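Local structure of epoxyqueuosine reductase (Streptococcus thermophilus, 5D6S) at residues P121-L126 / V259-D264; G117-N122 / G309-S314; N336-L341 / E363-P368; L329-D334 / A357-G362. The protein is a metalloprotein of the epoxyqueuosine reductase (QueG) family that binds cobalamin and two iron/sulfur clusters and ends in a bundle of helices. All blocks are in the same frame, centred on the assembly; numbering follows the deposited sequence.

Interaction 1. Residues P121-L126 / V259-D264; sequences PNSWGL and VIYGCD. With SF4 (iron/sulfur cluster), chain G.
Pro121 and Asp264 approach from opposite directions where the loop before helix 128-144 lies against the loop 259-264, in the 4Fe-4S double cluster binding domain, which carries a cluster cysteine. The proline offers its CD and CG methylenes to the carboxylate: Pro121 CD lies 3.2 Å from Asp264 OD2, and Pro121 CG 3.5 Å from the same oxygen. With CG anti to the carbonyl carbon and beside the backbone N (chi1 -69°), the Asp264 carboxylate is turned to the Pro121 side. Its OD1 is hydrogen-bonded to Thr120 OG1 and weakly to cobalamin, so the carboxylate is held by polar partners while the proline carbons touch OD2. Asp264 occupies the N-cap position of helix 265-268, yet its side chain makes no capping bond.

The second meeting is looser and purely van der Waals: Ser123 CB stands obliquely to the Tyr261 ring, 4.2 Å from Tyr261 CD2. Ser123 OG is hydrogen-bonded to Gly313 N, and the tyrosine hydroxyl makes a weak hydrogen bond with Trp315. The turn 121-124 is closed by Trp124 N bonding to Pro121 O at 3.0 Å, and Pro121 CA rests 3.3 Å above the plane of the Trp124 rings, over their centre. Main-chain bonds of Ile260 with Lys118 and of Tyr261 with Thr120 fasten the loops side by side. Next to Asp264, Cys263 points away from Pro121: its N is hydrogen-bonded to cobalamin, and its SG binds the iron FE2 of the cluster at 2.3 Å.

Interaction 2. Residues G117-N122 / G309-S314; sequences GKITPN and GMIAGS
Ile311 O is gripped twice by one residue: Ser314 OG donates to Ile311 O at 2.8 Å, in the carbonyl plane with a C=O...donor angle of 154°, and Ser314 N bonds to Ile311 O at 3.2 Å. This pair closes the short 3-10 turn 312-314 between helices 301-308 and 318-331, and the Ile311 side chain faces the loop 117-122. There the two isoleucines reach toward each other tip to tip, Ile119 CD1 lying 4.0 Å from Ile311 CD1. Ile119 places CG1 anti to the backbone N (chi1 161°), whereas CG1 of Ile311 is set between its own N and carbonyl carbon (chi1 72°). A looser touch brings Ala312 CB to 4.4 Å from Asn122 O. Asn122 lines the cobalamin pocket, and its backbone N donates to Thr120 OG1 at 3.1 Å, an ST turn. The same Thr120 oxygen is hydrogen-bonded to Asp264, while Gly313 N bonds to Ser123 OG. The direct touches are thus mainly between aliphatic carbons, which join the loop that lines part of the cobalamin pocket to the helical region, while hydrogen bonds within the turns and to Ser123 and Asp264 hold the loops.

Interaction 3. Residues N336-L341 / E363-P368; sequences NAIVKL and EIVKKP
Ile338 packs on Ile364 and Val365, joining helix 338-347 near its start to the end of helix 351-364 and the residue after it. From CB, which is directed at the opposite segment, the chain runs to CG1, anti to the carbonyl carbon and beside the backbone N (chi1 -70°). Ile338 CG1 meets the branch methyl of its partner, Ile364 CG2, at 3.8 Å. One bond farther out, Ile338 CD1 lies against two methyls at once: Val365 CG2 at 3.7 Å and Ile364 CG2 at 3.8 Å. The two isoleucines slide past each other in opposite directions, while Ile338 and Val365 cross at about a right angle.

Val365 is where the backbone leaves helical geometry, so the tip of Ile338 bridges the end of the helix and the start of the following loop. One turn along helix 338-347, Leu341 adds a different approach: it and Ile364 come tip to tip, Leu341 CD1 lying 3.6 Å from Ile364 CD1. Ile364 thus uses both its branches, CG2 for Ile338 and CD1 for Leu341.

Leu341 also rests on Ala357, Ala360 and Leu361 of helix 351-364, and on Ile326 of helix 318-331. Lys340 forms a salt bridge with Glu298, and Glu363 with Lys396. The start of one helix meeting the end of the next across a short connection describes an antiparallel helical hairpin, and the stacking of such helices here is consistent with the HEAT-like C-terminal domain of this family.

Interaction 4. Residues L329-D334 / A357-G362; sequences LANLHD and AIWALG
Ala330 CB lies against both Trp359 and Ala360, where helix 318-331 ends beside helix 351-364. It is 3.6 Å from Trp359 CZ3 and 3.7 Å from Ala360 CB, and with two alanines facing each other the backbones approach closely, the CA atoms of Ala330 and Ala360 being 4.9 Å apart. The methyl of Ala330 stands obliquely to the indole and touches its six-membered ring. Trp359 brings that ring across because its CG is anti to the backbone N (chi1 172°), which swings the indole across to Ala330. At the ring's edge, near its plane, Asn331 OD1 is 4.3 Å from Trp359 CH2.

A second shell packs around these groups. The amide of Asn331 is fixed at its nitrogen, ND2 donating to the carbonyl oxygens of both Arg253 and Lys257, while the Arg253 side chain makes a cation-pi contact with Trp359. Ile327 also packs on the indole, and Ile326 on Ala360.

Just after Ala330 the helix ends in a Schellman motif: His333 takes positive phi (51°), His333 N bonds to Ala330 O at 2.9 Å and Asp334 N to Leu329 O at 3.2 Å. Ala330 O lies over one face of the His333 ring, offset toward the ring's rim, and Asp334 OD1 receives Asn336 N, leading the chain on toward helix 338-347. The helix interface is thus apolar, made close by small side chains, while polar and cation-pi contacts tie Asn331 and the indole to Arg253 and Lys257.

Interactions 1 and 2 form one site: their centres are 4 Å apart, they share Pro121 and Asn122, and together they set the loop 117-126 between the cluster loop 259-264 and the turn 309-314, beside cobalamin. Interactions 3 and 4, with centres 6 Å apart, belong to the C-terminal helices. Both use helix 351-364, packed on helix 338-347 in one and on helix 318-331 in the other, and their segments alternate along the chain. The two groups follow in series, with centres 22 to 27 Å apart and no direct touch. Helix 318-331, which follows the turn of interaction 2 and ends in interaction 4, runs from the cofactor region into the helical domain.

Interaction 1. Residues P121-L126 / V259-D264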
loop_
_atom_site.group_PDB
_atom_site.type_symbol
_atom_site.label_atom_id
_atom_site.label_comp_id
_atom_site.label_asym_id
_atom_site.label_seq_id
_atom_site.Cartn_x
_atom_site.Cartn_y
_atom_site.Cartn_z
ATOM N N PRO A 121 3.718 -7.419 -0.525
ATOM C CA PRO A 121 2.924 -8.554 -0.026
ATOM C C PRO A 121 1.560 -8.124 0.502
ATOM O O PRO A 121 0.648 -8.949 0.556
ATOM C CB PRO A 121 3.770 -9.136 1.113
ATOM C CG PRO A 121 5.031 -8.336 1.208
ATOM C CD PRO A 121 4.930 -7.159 0.288
ATOM N N ASN A 122 1.441 -6.837 0.882
ATOM C CA ASN A 122 0.154 -6.211 1.234
ATOM C C ASN A 122 -0.913 -6.374 0.153
ATOM O O ASN A 122 -2.107 -6.184 0.405
ATOM C CB ASN A 122 0.359 -4.714 1.520
ATOM C CG ASN A 122 -0.820 -4.077 2.258
ATOM O OD1 ASN A 122 -1.288 -4.587 3.273
ATOM N ND2 ASN A 122 -1.302 -2.954 1.758
ATOM N N SER A 123 -0.465 -6.677 -1.066
ATOM C CA SER A 123 -1.344 -6.831 -2.199
ATOM C C SER A 123 -1.193 -8.196 -2.868
ATOM O O SER A 123 -1.491 -8.322 -4.061
ATOM C CB SER A 123 -1.075 -5.726 -3.215
ATOM O OG SER A 123 -2.065 -5.713 -4.226
ATOM N N TRP A 124 -0.739 -9.217 -2.123
ATOM C CA TRP A 124 -0.721 -10.597 -2.662
ATOM C C TRP A 124 -2.047 -11.222 -2.407
ATOM O O TRP A 124 -2.652 -10.995 -1.379
ATOM C CB TRP A 124 0.362 -11.460 -2.057
ATOM C CG TRP A 124 1.757 -11.017 -2.352
ATOM C CD1 TRP A 124 2.154 -10.119 -3.299
ATOM C CD2 TRP A 124 2.950 -11.482 -1.710
ATOM N NE1 TRP A 124 3.520 -9.968 -3.272
ATOM C CE2 TRP A 124 4.038 -10.785 -2.298
ATOM C CE3 TRP A 124 3.206 -12.392 -0.682
ATOM C CZ2 TRP A 124 5.365 -10.979 -1.889
ATOM C CZ3 TRP A 124 4.526 -12.578 -0.269
ATOM C CH2 TRP A 124 5.588 -11.882 -0.884
ATOM N N GLY A 125 -2.546 -11.969 -3.380
ATOM C CA GLY A 125 -3.840 -12.627 -3.240
ATOM C C GLY A 125 -4.980 -11.655 -3.103
ATOM O O GLY A 125 -4.800 -10.449 -3.288
ATOM N N LEU A 126 -6.144 -12.168 -2.721
ATOM C CA LEU A 126 -7.383 -11.395 -2.725
ATOM C C LEU A 126 -7.377 -10.103 -1.921
ATOM O O LEU A 126 -6.895 -10.063 -0.807
ATOM C CB LEU A 126 -8.558 -12.228 -2.247
ATOM C CG LEU A 126 -9.747 -11.961 -3.160
ATOM C CD1 LEU A 126 -9.430 -12.587 -4.501
ATOM C CD2 LEU A 126 -11.027 -12.553 -2.612
ATOM N N VAL A 259 10.206 -2.532 -7.369
ATOM C CA VAL A 259 8.952 -2.649 -6.623
ATOM C C VAL A 259 7.939 -1.715 -7.255
ATOM O O VAL A 259 7.994 -0.500 -7.016
ATOM C CB VAL A 259 9.130 -2.301 -5.127
ATOM C CG1 VAL A 259 7.827 -2.499 -4.394
ATOM C CG2 VAL A 259 10.186 -3.194 -4.485
ATOM N N ILE A 260 7.025 -2.285 -8.042
ATOM C CA ILE A 260 6.094 -1.502 -8.839
ATOM C C ILE A 260 4.784 -1.173 -8.148
ATOM O O ILE A 260 3.913 -0.537 -8.728
ATOM C CB ILE A 260 5.746 -2.185 -10.179
ATOM C CG1 ILE A 260 4.937 -3.449 -9.959
ATOM C CG2 ILE A 260 7.007 -2.430 -11.001
ATOM C CD1 ILE A 260 4.600 -4.197 -11.233
ATOM N N TYR A 261 4.640 -1.593 -6.909
ATOM C CA TYR A 261 3.466 -1.232 -6.097
ATOM C C TYR A 261 3.775 -1.356 -4.599
ATOM O O TYR A 261 4.160 -2.415 -4.116
ATOM C CB TYR A 261 2.246 -2.097 -6.440
ATOM C CG TYR A 261 0.989 -1.555 -5.816
ATOM C CD1 TYR A 261 0.342 -0.469 -6.375
ATOM C CD2 TYR A 261 0.473 -2.089 -4.634
ATOM C CE1 TYR A 261 -0.795 0.078 -5.792
ATOM C CE2 TYR A 261 -0.676 -1.564 -4.056
ATOM C CZ TYR A 261 -1.297 -0.463 -4.637
ATOM O OH TYR A 261 -2.415 0.114 -4.066
ATOM N N GLY A 262 3.630 -0.258 -3.872
ATOM C CA GLY A 262 3.915 -0.259 -2.444
ATOM C C GLY A 262 5.399 -0.231 -2.143
ATOM O O GLY A 262 6.243 -0.192 -3.049
ATOM N N CYS A 263 5.689 -0.201 -0.842
ATOM C CA CYS A 263 7.015 -0.253 -0.299
ATOM C C CYS A 263 6.916 -0.976 1.040
ATOM O O CYS A 263 6.025 -0.685 1.842
ATOM C CB CYS A 263 7.559 1.175 -0.136
ATOM S SG CYS A 263 9.172 1.354 0.643
ATOM N N ASP A 264 7.876 -1.853 1.303
ATOM C CA ASP A 264 7.961 -2.570 2.573
ATOM C C ASP A 264 9.266 -2.333 3.335
ATOM O O ASP A 264 9.506 -2.960 4.355
ATOM C CB ASP A 264 7.771 -4.053 2.324
ATOM C CG ASP A 264 6.349 -4.378 1.910
ATOM O OD1 ASP A 264 5.888 -3.826 0.889
ATOM O OD2 ASP A 264 5.701 -5.163 2.612
HETATM FE FE1 SF4 G . 7.283 4.729 2.822
HETATM FE FE2 SF4 G . 9.103 3.027 2.157
HETATM FE FE3 SF4 G . 8.210 3.094 4.608
HETATM FE FE4 SF4 G . 9.719 4.986 3.748
HETATM S S1 SF4 G . 10.211 2.973 3.958
HETATM S S2 SF4 G . 7.919 5.163 4.789
HETATM S S3 SF4 G . 9.065 5.044 1.698
HETATM S S4 SF4 G . 7.133 2.622 2.859
#

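Interaction 2. Residues G117-N122 / G309-S314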
loop_
_atom_site.group_PDB
_atom_site.type_symbol
_atom_site.label_atom_id
_atom_site.label_comp_id
_atom_site.label_asym_id
_atom_site.label_seq_id
_atom_site.Cartn_x
_atom_site.Cartn_y
_atom_site.Cartn_z
ATOM N N GLY A 117 9.303 -7.776 -11.830
ATOM C CA GLY A 117 9.271 -6.775 -10.778
ATOM C C GLY A 117 8.646 -7.381 -9.543
ATOM O O GLY A 117 8.110 -8.489 -9.588
ATOM N N LYS A 118 8.753 -6.674 -8.429
ATOM C CA LYS A 118 8.108 -7.073 -7.180
ATOM C C LYS A 118 6.931 -6.152 -6.908
ATOM O O LYS A 118 6.869 -5.032 -7.375
ATOM C CB LYS A 118 9.065 -6.992 -5.986
ATOM C CG LYS A 118 10.387 -7.743 -6.096
ATOM C CD LYS A 118 11.367 -7.255 -5.017
ATOM C CE LYS A 118 12.799 -7.713 -5.253
ATOM N NZ LYS A 118 12.930 -9.195 -5.219
ATOM N N ILE A 119 6.032 -6.616 -6.075
ATOM C CA ILE A 119 4.819 -5.900 -5.764
ATOM C C ILE A 119 4.434 -6.288 -4.324
ATOM O O ILE A 119 4.339 -7.453 -4.011
ATOM C CB ILE A 119 3.713 -6.226 -6.782
ATOM C CG1 ILE A 119 2.368 -5.834 -6.105
ATOM C CG2 ILE A 119 3.897 -7.674 -7.233
ATOM C CD1 ILE A 119 1.290 -6.863 -5.826
ATOM N N THR A 120 4.266 -5.292 -3.450
ATOM C CA THR A 120 4.140 -5.493 -1.982
ATOM C C THR A 120 3.273 -6.673 -1.551
ATOM O O THR A 120 2.216 -6.914 -2.134
ATOM C CB THR A 120 3.592 -4.242 -1.258
ATOM O OG1 THR A 120 3.388 -4.550 0.124
ATOM C CG2 THR A 120 2.277 -3.802 -1.825
ATOM N N PRO A 121 3.718 -7.419 -0.525
ATOM C CA PRO A 121 2.924 -8.554 -0.026
ATOM C C PRO A 121 1.560 -8.124 0.502
ATOM O O PRO A 121 0.648 -8.949 0.556
ATOM C CB PRO A 121 3.770 -9.136 1.113
ATOM C CG PRO A 121 5.031 -8.336 1.208
ATOM C CD PRO A 121 4.930 -7.159 0.288
ATOM N N ASN A 122 1.441 -6.837 0.882
ATOM C CA ASN A 122 0.154 -6.211 1.234
ATOM C C ASN A 122 -0.913 -6.374 0.153
ATOM O O ASN A 122 -2.107 -6.184 0.405
ATOM C CB ASN A 122 0.359 -4.714 1.520
ATOM C CG ASN A 122 -0.820 -4.077 2.258
ATOM O OD1 ASN A 122 -1.288 -4.587 3.273
ATOM N ND2 ASN A 122 -1.302 -2.954 1.758
ATOM N N GLY A 309 -7.316 -8.032 -11.475
ATOM C CA GLY A 309 -8.434 -7.238 -10.960
ATOM C C GLY A 309 -8.849 -7.528 -9.528
ATOM O O GLY A 309 -9.566 -6.748 -8.918
ATOM N N MET A 310 -8.398 -8.659 -9.007
ATOM C CA MET A 310 -8.782 -9.145 -7.688
ATOM C C MET A 310 -7.872 -8.620 -6.589
ATOM O O MET A 310 -8.211 -8.750 -5.425
ATOM C CB MET A 310 -8.673 -10.668 -7.665
ATOM C CG MET A 310 -7.218 -11.138 -7.587
ATOM S SD MET A 310 -6.695 -12.365 -8.789
ATOM C CE MET A 310 -7.066 -11.567 -10.350
ATOM N N ILE A 311 -6.696 -8.111 -6.943
ATOM C CA ILE A 311 -5.743 -7.667 -5.909
ATOM C C ILE A 311 -6.002 -6.212 -5.497
ATOM O O ILE A 311 -6.585 -5.416 -6.239
ATOM C CB ILE A 311 -4.244 -7.867 -6.306
ATOM C CG1 ILE A 311 -3.794 -6.878 -7.388
ATOM C CG2 ILE A 311 -3.979 -9.293 -6.771
ATOM C CD1 ILE A 311 -2.292 -6.815 -7.565
ATOM N N ALA A 312 -5.535 -5.869 -4.312
ATOM C CA ALA A 312 -5.706 -4.523 -3.777
ATOM C C ALA A 312 -5.121 -3.484 -4.724
ATOM O O ALA A 312 -5.728 -2.430 -4.958
ATOM C CB ALA A 312 -5.053 -4.414 -2.415
ATOM N N GLY A 313 -3.933 -3.780 -5.249
ATOM C CA GLY A 313 -3.189 -2.843 -6.077
ATOM C C GLY A 313 -3.833 -2.489 -7.394
ATOM O O GLY A 313 -3.294 -1.659 -8.132
ATOM N N SER A 314 -4.960 -3.135 -7.716
ATOM C CA SER A 314 -5.642 -2.887 -8.982
ATOM C C SER A 314 -6.652 -1.769 -8.891
ATOM O O SER A 314 -7.372 -1.494 -9.852
ATOM C CB SER A 314 -6.321 -4.165 -9.478
ATOM O OG SER A 314 -7.494 -4.505 -8.750
#

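Interaction 3. Residues N336-L341 / E363-P368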
loop_
_atom_site.group_PDB
_atom_site.type_symbol
_atom_site.label_atom_id
_atom_site.label_comp_id
_atom_site.label_asym_id
_atom_site.label_seq_id
_atom_site.Cartn_x
_atom_site.Cartn_y
_atom_site.Cartn_z
ATOM N N ASN A 336 16.326 -5.580 -23.450
ATOM C CA ASN A 336 15.199 -6.246 -24.138
ATOM C C ASN A 336 13.911 -5.447 -24.174
ATOM O O ASN A 336 12.971 -5.784 -24.911
ATOM C CB ASN A 336 14.919 -7.625 -23.544
ATOM C CG ASN A 336 16.069 -8.581 -23.744
ATOM O OD1 ASN A 336 16.916 -8.403 -24.616
ATOM N ND2 ASN A 336 16.134 -9.580 -22.896
ATOM N N ALA A 337 13.847 -4.378 -23.398
ATOM C CA ALA A 337 12.651 -3.546 -23.405
ATOM C C ALA A 337 12.679 -2.497 -24.535
ATOM O O ALA A 337 11.662 -1.875 -24.839
ATOM C CB ALA A 337 12.506 -2.889 -22.061
ATOM N N ILE A 338 13.854 -2.266 -25.123
ATOM C CA ILE A 338 14.040 -1.088 -25.963
ATOM C C ILE A 338 12.955 -1.060 -27.033
ATOM O O ILE A 338 12.326 -0.034 -27.246
ATOM C CB ILE A 338 15.457 -1.024 -26.549
ATOM C CG1 ILE A 338 16.464 -0.727 -25.426
ATOM C CG2 ILE A 338 15.587 0.048 -27.605
ATOM C CD1 ILE A 338 17.927 -0.892 -25.808
ATOM N N VAL A 339 12.733 -2.178 -27.704
ATOM C CA VAL A 339 11.841 -2.153 -28.852
ATOM C C VAL A 339 10.409 -1.866 -28.370
ATOM O O VAL A 339 9.624 -1.161 -29.036
ATOM C CB VAL A 339 11.975 -3.372 -29.807
ATOM C CG1 VAL A 339 12.712 -4.537 -29.179
ATOM C CG2 VAL A 339 10.616 -3.815 -30.340
ATOM N N LYS A 340 10.071 -2.383 -27.201
ATOM C CA LYS A 340 8.754 -2.097 -26.626
ATOM C C LYS A 340 8.573 -0.627 -26.240
ATOM O O LYS A 340 7.511 -0.030 -26.409
ATOM C CB LYS A 340 8.513 -2.977 -25.402
ATOM C CG LYS A 340 7.150 -2.786 -24.759
ATOM C CD LYS A 340 6.018 -2.948 -25.735
ATOM C CE LYS A 340 4.668 -2.820 -25.036
ATOM N NZ LYS A 340 3.546 -2.995 -25.995
ATOM N N LEU A 341 9.604 -0.062 -25.660
ATOM C CA LEU A 341 9.560 1.334 -25.285
ATOM C C LEU A 341 9.374 2.180 -26.548
ATOM O O LEU A 341 8.696 3.192 -26.529
ATOM C CB LEU A 341 10.845 1.700 -24.518
ATOM C CG LEU A 341 10.994 0.966 -23.173
ATOM C CD1 LEU A 341 12.395 1.053 -22.636
ATOM C CD2 LEU A 341 10.036 1.508 -22.127
ATOM N N GLU A 363 18.166 5.776 -19.746
ATOM C CA GLU A 363 18.737 5.007 -18.669
ATOM C C GLU A 363 19.342 3.702 -19.210
ATOM O O GLU A 363 20.441 3.299 -18.815
ATOM C CB GLU A 363 17.615 4.706 -17.645
ATOM C CG GLU A 363 17.524 5.598 -16.396
ATOM C CD GLU A 363 18.439 6.812 -16.369
ATOM O OE1 GLU A 363 18.238 7.767 -17.142
ATOM O OE2 GLU A 363 19.363 6.799 -15.535
ATOM N N ILE A 364 18.561 3.012 -20.046
ATOM C CA ILE A 364 18.886 1.684 -20.563
ATOM C C ILE A 364 20.030 1.736 -21.572
ATOM O O ILE A 364 20.972 0.969 -21.465
ATOM C CB ILE A 364 17.622 1.028 -21.190
ATOM C CG1 ILE A 364 16.657 0.608 -20.078
ATOM C CG2 ILE A 364 17.975 -0.183 -22.029
ATOM C CD1 ILE A 364 15.214 0.434 -20.507
ATOM N N VAL A 365 19.947 2.630 -22.551
ATOM C CA VAL A 365 20.959 2.708 -23.610
ATOM C C VAL A 365 22.161 3.522 -23.129
ATOM O O VAL A 365 22.197 4.745 -23.278
ATOM C CB VAL A 365 20.386 3.342 -24.870
ATOM C CG1 VAL A 365 21.436 3.396 -25.960
ATOM C CG2 VAL A 365 19.160 2.568 -25.345
ATOM N N LYS A 366 23.142 2.841 -22.538
ATOM C CA LYS A 366 24.243 3.520 -21.850
ATOM C C LYS A 366 25.231 4.164 -22.816
ATOM O O LYS A 366 25.698 5.275 -22.552
ATOM C CB LYS A 366 24.945 2.564 -20.897
ATOM C CG LYS A 366 24.106 2.231 -19.668
ATOM C CD LYS A 366 24.851 1.343 -18.686
ATOM C CE LYS A 366 24.275 1.438 -17.276
ATOM N NZ LYS A 366 25.097 0.699 -16.266
ATOM N N LYS A 367 25.498 3.507 -23.948
ATOM C CA LYS A 367 26.368 4.073 -24.985
ATOM C C LYS A 367 25.650 4.113 -26.337
ATOM O O LYS A 367 25.781 3.204 -27.162
ATOM C CB LYS A 367 27.687 3.300 -25.093
ATOM C CG LYS A 367 28.568 3.460 -23.867
ATOM C CD LYS A 367 30.055 3.322 -24.164
ATOM C CE LYS A 367 30.868 3.868 -22.999
ATOM N NZ LYS A 367 32.326 3.831 -23.279
ATOM N N PRO A 368 24.905 5.187 -26.578
ATOM C CA PRO A 368 24.063 5.190 -27.765
ATOM C C PRO A 368 24.844 5.262 -29.058
ATOM O O PRO A 368 25.672 6.140 -29.223
ATOM C CB PRO A 368 23.226 6.479 -27.604
ATOM C CG PRO A 368 23.904 7.266 -26.541
ATOM C CD PRO A 368 24.577 6.288 -25.658
#

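Interaction 4. Residues L329-D334 / A357-G362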
loop_
_atom_site.group_PDB
_atom_site.type_symbol
_atom_site.label_atom_id
_atom_site.label_comp_id
_atom_site.label_asym_id
_atom_site.label_seq_id
_atom_site.Cartn_x
_atom_site.Cartn_y
_atom_site.Cartn_z
ATOM N N LEU A 329 11.842 -1.598 -15.506
ATOM C CA LEU A 329 12.673 -1.953 -16.657
ATOM C C LEU A 329 13.859 -0.997 -16.850
ATOM O O LEU A 329 14.955 -1.437 -17.197
ATOM C CB LEU A 329 11.841 -1.990 -17.923
ATOM C CG LEU A 329 10.914 -3.174 -17.942
ATOM C CD1 LEU A 329 9.947 -3.026 -19.112
ATOM C CD2 LEU A 329 11.679 -4.476 -18.043
ATOM N N ALA A 330 13.648 0.297 -16.624
ATOM C CA ALA A 330 14.752 1.219 -16.717
ATOM C C ALA A 330 15.773 0.979 -15.582
ATOM O O ALA A 330 16.972 0.987 -15.802
ATOM C CB ALA A 330 14.237 2.640 -16.695
ATOM N N ASN A 331 15.281 0.757 -14.368
ATOM C CA ASN A 331 16.151 0.438 -13.237
ATOM C C ASN A 331 16.946 -0.860 -13.386
ATOM O O ASN A 331 18.042 -0.978 -12.843
ATOM C CB ASN A 331 15.336 0.394 -11.944
ATOM C CG ASN A 331 14.963 1.774 -11.476
ATOM O OD1 ASN A 331 15.576 2.777 -11.909
ATOM N ND2 ASN A 331 13.957 1.859 -10.611
ATOM N N LEU A 332 16.412 -1.819 -14.137
ATOM C CA LEU A 332 17.161 -3.005 -14.516
ATOM C C LEU A 332 18.058 -2.846 -15.753
ATOM O O LEU A 332 18.712 -3.819 -16.138
ATOM C CB LEU A 332 16.204 -4.165 -14.771
ATOM C CG LEU A 332 15.393 -4.578 -13.553
ATOM C CD1 LEU A 332 14.233 -5.458 -13.974
ATOM C CD2 LEU A 332 16.280 -5.295 -12.545
ATOM N N HIS A 333 18.102 -1.662 -16.376
ATOM C CA HIS A 333 18.874 -1.458 -17.625
ATOM C C HIS A 333 18.589 -2.498 -18.725
ATOM O O HIS A 333 19.501 -2.901 -19.463
ATOM C CB HIS A 333 20.360 -1.452 -17.305
ATOM C CG HIS A 333 20.704 -0.562 -16.163
ATOM N ND1 HIS A 333 20.767 0.808 -16.292
ATOM C CD2 HIS A 333 20.969 -0.835 -14.865
ATOM C CE1 HIS A 333 21.051 1.342 -15.119
ATOM N NE2 HIS A 333 21.182 0.367 -14.238
ATOM N N ASP A 334 17.332 -2.939 -18.814
ATOM C CA ASP A 334 16.965 -4.099 -19.636
ATOM C C ASP A 334 16.961 -3.754 -21.105
ATOM O O ASP A 334 15.993 -3.181 -21.602
ATOM C CB ASP A 334 15.587 -4.640 -19.240
ATOM C CG ASP A 334 15.251 -5.965 -19.921
ATOM O OD1 ASP A 334 16.129 -6.515 -20.645
ATOM O OD2 ASP A 334 14.127 -6.484 -19.683
ATOM N N ALA A 357 8.753 6.339 -20.835
ATOM C CA ALA A 357 9.554 5.535 -21.753
ATOM C C ALA A 357 10.739 6.318 -22.351
ATOM O O ALA A 357 11.835 5.782 -22.454
ATOM C CB ALA A 357 8.688 4.966 -22.860
ATOM N N ILE A 358 10.522 7.575 -22.737
ATOM C CA ILE A 358 11.607 8.399 -23.252
ATOM C C ILE A 358 12.741 8.502 -22.241
ATOM O O ILE A 358 13.893 8.238 -22.564
ATOM C CB ILE A 358 11.100 9.805 -23.602
ATOM C CG1 ILE A 358 10.304 9.734 -24.906
ATOM C CG2 ILE A 358 12.262 10.770 -23.749
ATOM C CD1 ILE A 358 9.563 10.996 -25.188
ATOM N N TRP A 359 12.388 8.796 -20.986
ATOM C CA TRP A 359 13.342 8.751 -19.906
ATOM C C TRP A 359 14.027 7.394 -19.842
ATOM O O TRP A 359 15.242 7.308 -19.696
ATOM C CB TRP A 359 12.649 9.037 -18.558
ATOM C CG TRP A 359 13.536 8.831 -17.347
ATOM C CD1 TRP A 359 14.540 9.649 -16.924
ATOM C CD2 TRP A 359 13.506 7.738 -16.439
ATOM N NE1 TRP A 359 15.131 9.137 -15.787
ATOM C CE2 TRP A 359 14.507 7.969 -15.464
ATOM C CE3 TRP A 359 12.725 6.598 -16.333
ATOM C CZ2 TRP A 359 14.754 7.086 -14.419
ATOM C CZ3 TRP A 359 12.971 5.701 -15.270
ATOM C CH2 TRP A 359 13.974 5.955 -14.338
ATOM N N ALA A 360 13.229 6.344 -19.890
ATOM C CA ALA A 360 13.721 4.983 -19.694
ATOM C C ALA A 360 14.805 4.636 -20.735
ATOM O O ALA A 360 15.807 3.960 -20.405
ATOM C CB ALA A 360 12.575 3.980 -19.721
ATOM N N LEU A 361 14.642 5.111 -21.968
ATOM C CA LEU A 361 15.694 4.879 -22.967
ATOM C C LEU A 361 17.008 5.556 -22.587
ATOM O O LEU A 361 18.079 5.010 -22.843
ATOM C CB LEU A 361 15.251 5.305 -24.342
ATOM C CG LEU A 361 14.160 4.441 -24.967
ATOM C CD1 LEU A 361 13.669 5.108 -26.229
ATOM C CD2 LEU A 361 14.631 3.041 -25.283
ATOM N N GLY A 362 16.930 6.717 -21.945
ATOM C CA GLY A 362 18.133 7.403 -21.512
ATOM C C GLY A 362 18.866 6.674 -20.401
ATOM O O GLY A 362 20.039 6.924 -20.135
#